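Local coordinates for macrolide export ATP-binding/permease protein MacB (Actinobacillus actinomycetemcomitans, PDB 3FTJ) that probably exports macrolides as the non-canonical ABC transporter of a tripartite efflux system, this chain being its periplasmic region, at residues I32-K36 against H201-D205. Sequence-based numbering, arbitrary orientation.
Sequences IQNLK and HGKKD
L35 and N34 meet the imidazole of H201 from the loop between helices 27-31 and 37-44, a worked example of how a histidine held at both nitrogens offers a fixed surface to a neighbouring loop. The methyl CD2 of L35 lies 3.7 Å from CE1 of H201, approaching the ring obliquely, while CB of N34 lies 4.1 Å from CE1 of H201. What fixes the ring comes from its own segment: ND1 donates to OD1 of D205 over 2.6 Å, almost perfectly straight at 178°, with the oxygen lying in the ring plane and receiving the proton on its syn lone pair. D205 can reach back because its CG sits between the backbone N and the carbonyl carbon (chi1 59°). The turn that brings the two together follows the end of helix 186-201, where G202 has positive phi, and leads into strand 206-209, which pairs antiparallel with strand 15-20 in the mixed sheet of this periplasmic region; L35 also packs on I18 of that neighbouring strand. At the other carboxylate oxygen, K203, bent at its last torsion (chi4 -72°), forms a salt bridge from NZ to OD2 of D205 at 2.8 Å, on the anti side and somewhat out of plane. This second grip probably offsets the charge of D205 and steadies the acceptor of the histidine. The side chains of N34 and D205 cross at about a right angle, CB of N34 lying 3.6 Å from OD2 of D205. NE2 of H201 is hydrogen-bonded to OD2 of D39, in helix 37-44, which also bonds the backbone N of K36, linking the imidazole to the N-terminal end of that helix; two carboxylates at its nitrogens would probably favour the protonated imidazolium.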
ATOM      1  N   ILE A  32      -6.529  15.124   3.603  1.00 27.96           N
ATOM      2  CA  ILE A  32      -7.265  15.395   2.376  1.00 29.99           C
ATOM      3  C   ILE A  32      -6.868  14.413   1.285  1.00 25.88           C
ATOM      4  O   ILE A  32      -5.720  14.400   0.847  1.00 25.34           O
ATOM      5  CB  ILE A  32      -6.984  16.810   1.851  1.00 29.12           C
ATOM      6  CG1 ILE A  32      -6.907  17.809   3.006  1.00 34.88           C
ATOM      7  CG2 ILE A  32      -8.032  17.204   0.811  1.00 28.68           C
ATOM      8  CD1 ILE A  32      -8.242  18.112   3.621  1.00 37.26           C
ATOM      9  N   GLN A  33      -7.815  13.600   0.832  1.00 19.83           N
ATOM     10  CA  GLN A  33      -7.516  12.595  -0.183  1.00 19.44           C
ATOM     11  C   GLN A  33      -7.708  13.115  -1.604  1.00 23.95           C
ATOM     12  O   GLN A  33      -8.839  13.265  -2.056  1.00 25.31           O
ATOM     13  CB  GLN A  33      -8.419  11.384  -0.004  1.00 22.18           C
ATOM     14  CG  GLN A  33      -7.952  10.399   1.011  1.00 22.26           C
ATOM     15  CD  GLN A  33      -8.690   9.083   0.893  1.00 24.45           C
ATOM     16  OE1 GLN A  33      -9.925   9.047   0.764  1.00 21.51           O
ATOM     17  NE2 GLN A  33      -7.940   7.989   0.944  1.00 24.12           N
ATOM     18  N   ASN A  34      -6.612  13.363  -2.317  1.00 21.25           N
ATOM     19  CA  ASN A  34      -6.708  13.798  -3.705  1.00 19.23           C
ATOM     20  C   ASN A  34      -6.155  12.782  -4.687  1.00 21.29           C
ATOM     21  O   ASN A  34      -6.457  12.832  -5.882  1.00 23.28           O
ATOM     22  CB  ASN A  34      -6.064  15.168  -3.893  1.00 19.59           C
ATOM     23  CG  ASN A  34      -6.981  16.294  -3.480  1.00 24.48           C
ATOM     24  OD1 ASN A  34      -6.583  17.209  -2.761  1.00 28.42           O
ATOM     25  ND2 ASN A  34      -8.226  16.231  -3.933  1.00 26.36           N
ATOM     26  N   LEU A  35      -5.359  11.843  -4.186  1.00 19.53           N
ATOM     27  CA  LEU A  35      -4.910  10.738  -5.028  1.00 20.78           C
ATOM     28  C   LEU A  35      -6.115   9.870  -5.398  1.00 20.18           C
ATOM     29  O   LEU A  35      -6.936   9.554  -4.539  1.00 20.13           O
ATOM     30  CB  LEU A  35      -3.847   9.906  -4.302  1.00 19.30           C
ATOM     31  CG  LEU A  35      -2.507  10.625  -4.094  1.00 19.25           C
ATOM     32  CD1 LEU A  35      -1.573   9.825  -3.197  1.00 19.77           C
ATOM     33  CD2 LEU A  35      -1.845  10.907  -5.449  1.00 22.62           C
ATOM     34  N   LYS A  36      -6.212   9.493  -6.671  1.00 19.13           N
ATOM     35  CA  LYS A  36      -7.328   8.691  -7.173  1.00 20.78           C
ATOM     36  C   LYS A  36      -6.834   7.479  -7.930  1.00 17.94           C
ATOM     37  O   LYS A  36      -5.720   7.464  -8.448  1.00 18.61           O
ATOM     38  CB  LYS A  36      -8.202   9.497  -8.141  1.00 21.19           C
ATOM     39  CG  LYS A  36      -8.460  10.926  -7.762  1.00 22.50           C
ATOM     40  CD  LYS A  36      -9.231  11.603  -8.864  1.00 24.65           C
ATOM     41  CE  LYS A  36      -9.556  13.050  -8.538  1.00 36.62           C
ATOM     42  NZ  LYS A  36     -10.559  13.631  -9.517  1.00 42.18           N
ATOM     43  N   HIS A 201      -3.647  16.807 -11.045  1.00 21.55           N
ATOM     44  CA  HIS A 201      -4.320  17.422  -9.897  1.00 22.67           C
ATOM     45  C   HIS A 201      -4.530  18.919 -10.046  1.00 23.71           C
ATOM     46  O   HIS A 201      -5.353  19.507  -9.344  1.00 26.05           O
ATOM     47  CB  HIS A 201      -3.530  17.159  -8.610  1.00 23.45           C
ATOM     48  CG  HIS A 201      -3.613  15.744  -8.132  1.00 24.71           C
ATOM     49  ND1 HIS A 201      -3.190  15.353  -6.874  1.00 20.23           N
ATOM     50  CD2 HIS A 201      -4.101  14.631  -8.726  1.00 19.85           C
ATOM     51  CE1 HIS A 201      -3.382  14.055  -6.732  1.00 19.12           C
ATOM     52  NE2 HIS A 201      -3.936  13.591  -7.841  1.00 21.24           N
ATOM     53  N   GLY A 202      -3.773  19.539 -10.945  1.00 24.60           N
ATOM     54  CA  GLY A 202      -3.836  20.978 -11.127  1.00 24.19           C
ATOM     55  C   GLY A 202      -2.977  21.747 -10.138  1.00 29.01           C
ATOM     56  O   GLY A 202      -2.951  22.978 -10.169  1.00 28.76           O
ATOM     57  N   LYS A 203      -2.274  21.021  -9.269  1.00 26.36           N
ATOM     58  CA  LYS A 203      -1.442  21.623  -8.223  1.00 27.49           C
ATOM     59  C   LYS A 203      -0.625  20.559  -7.485  1.00 30.05           C
ATOM     60  O   LYS A 203      -0.963  19.373  -7.502  1.00 30.42           O
ATOM     61  CB  LYS A 203      -2.308  22.378  -7.208  1.00 28.61           C
ATOM     62  CG  LYS A 203      -3.189  21.468  -6.348  1.00 30.68           C
ATOM     63  CD  LYS A 203      -3.981  22.268  -5.332  1.00 34.05           C
ATOM     64  CE  LYS A 203      -4.439  21.401  -4.159  1.00 45.66           C
ATOM     65  NZ  LYS A 203      -5.536  20.439  -4.507  1.00 40.47           N
ATOM     66  N   LYS A 204       0.440  20.989  -6.818  1.00 26.26           N
ATOM     67  CA  LYS A 204       1.276  20.067  -6.059  1.00 28.55           C
ATOM     68  C   LYS A 204       0.676  19.863  -4.672  1.00 32.07           C
ATOM     69  O   LYS A 204       0.967  20.608  -3.738  1.00 27.16           O
ATOM     70  CB  LYS A 204       2.718  20.584  -5.962  1.00 29.72           C
ATOM     71  CG  LYS A 204       3.653  19.692  -5.158  1.00 33.17           C
ATOM     72  CD  LYS A 204       4.502  18.813  -6.050  1.00 30.72           C
ATOM     73  CE  LYS A 204       5.380  17.871  -5.242  1.00 31.16           C
ATOM     74  NZ  LYS A 204       5.875  18.521  -4.008  1.00 40.70           N
ATOM     75  N   ASP A 205      -0.181  18.852  -4.562  1.00 27.21           N
ATOM     76  CA  ASP A 205      -0.864  18.553  -3.320  1.00 24.68           C
ATOM     77  C   ASP A 205      -0.538  17.135  -2.879  1.00 26.76           C
ATOM     78  O   ASP A 205      -1.377  16.439  -2.308  1.00 27.65           O
ATOM     79  CB  ASP A 205      -2.373  18.732  -3.491  1.00 25.41           C
ATOM     80  CG  ASP A 205      -2.946  17.839  -4.570  1.00 26.32           C
ATOM     81  OD1 ASP A 205      -2.220  16.956  -5.062  1.00 25.04           O
ATOM     82  OD2 ASP A 205      -4.129  18.017  -4.923  1.00 28.05           O
TER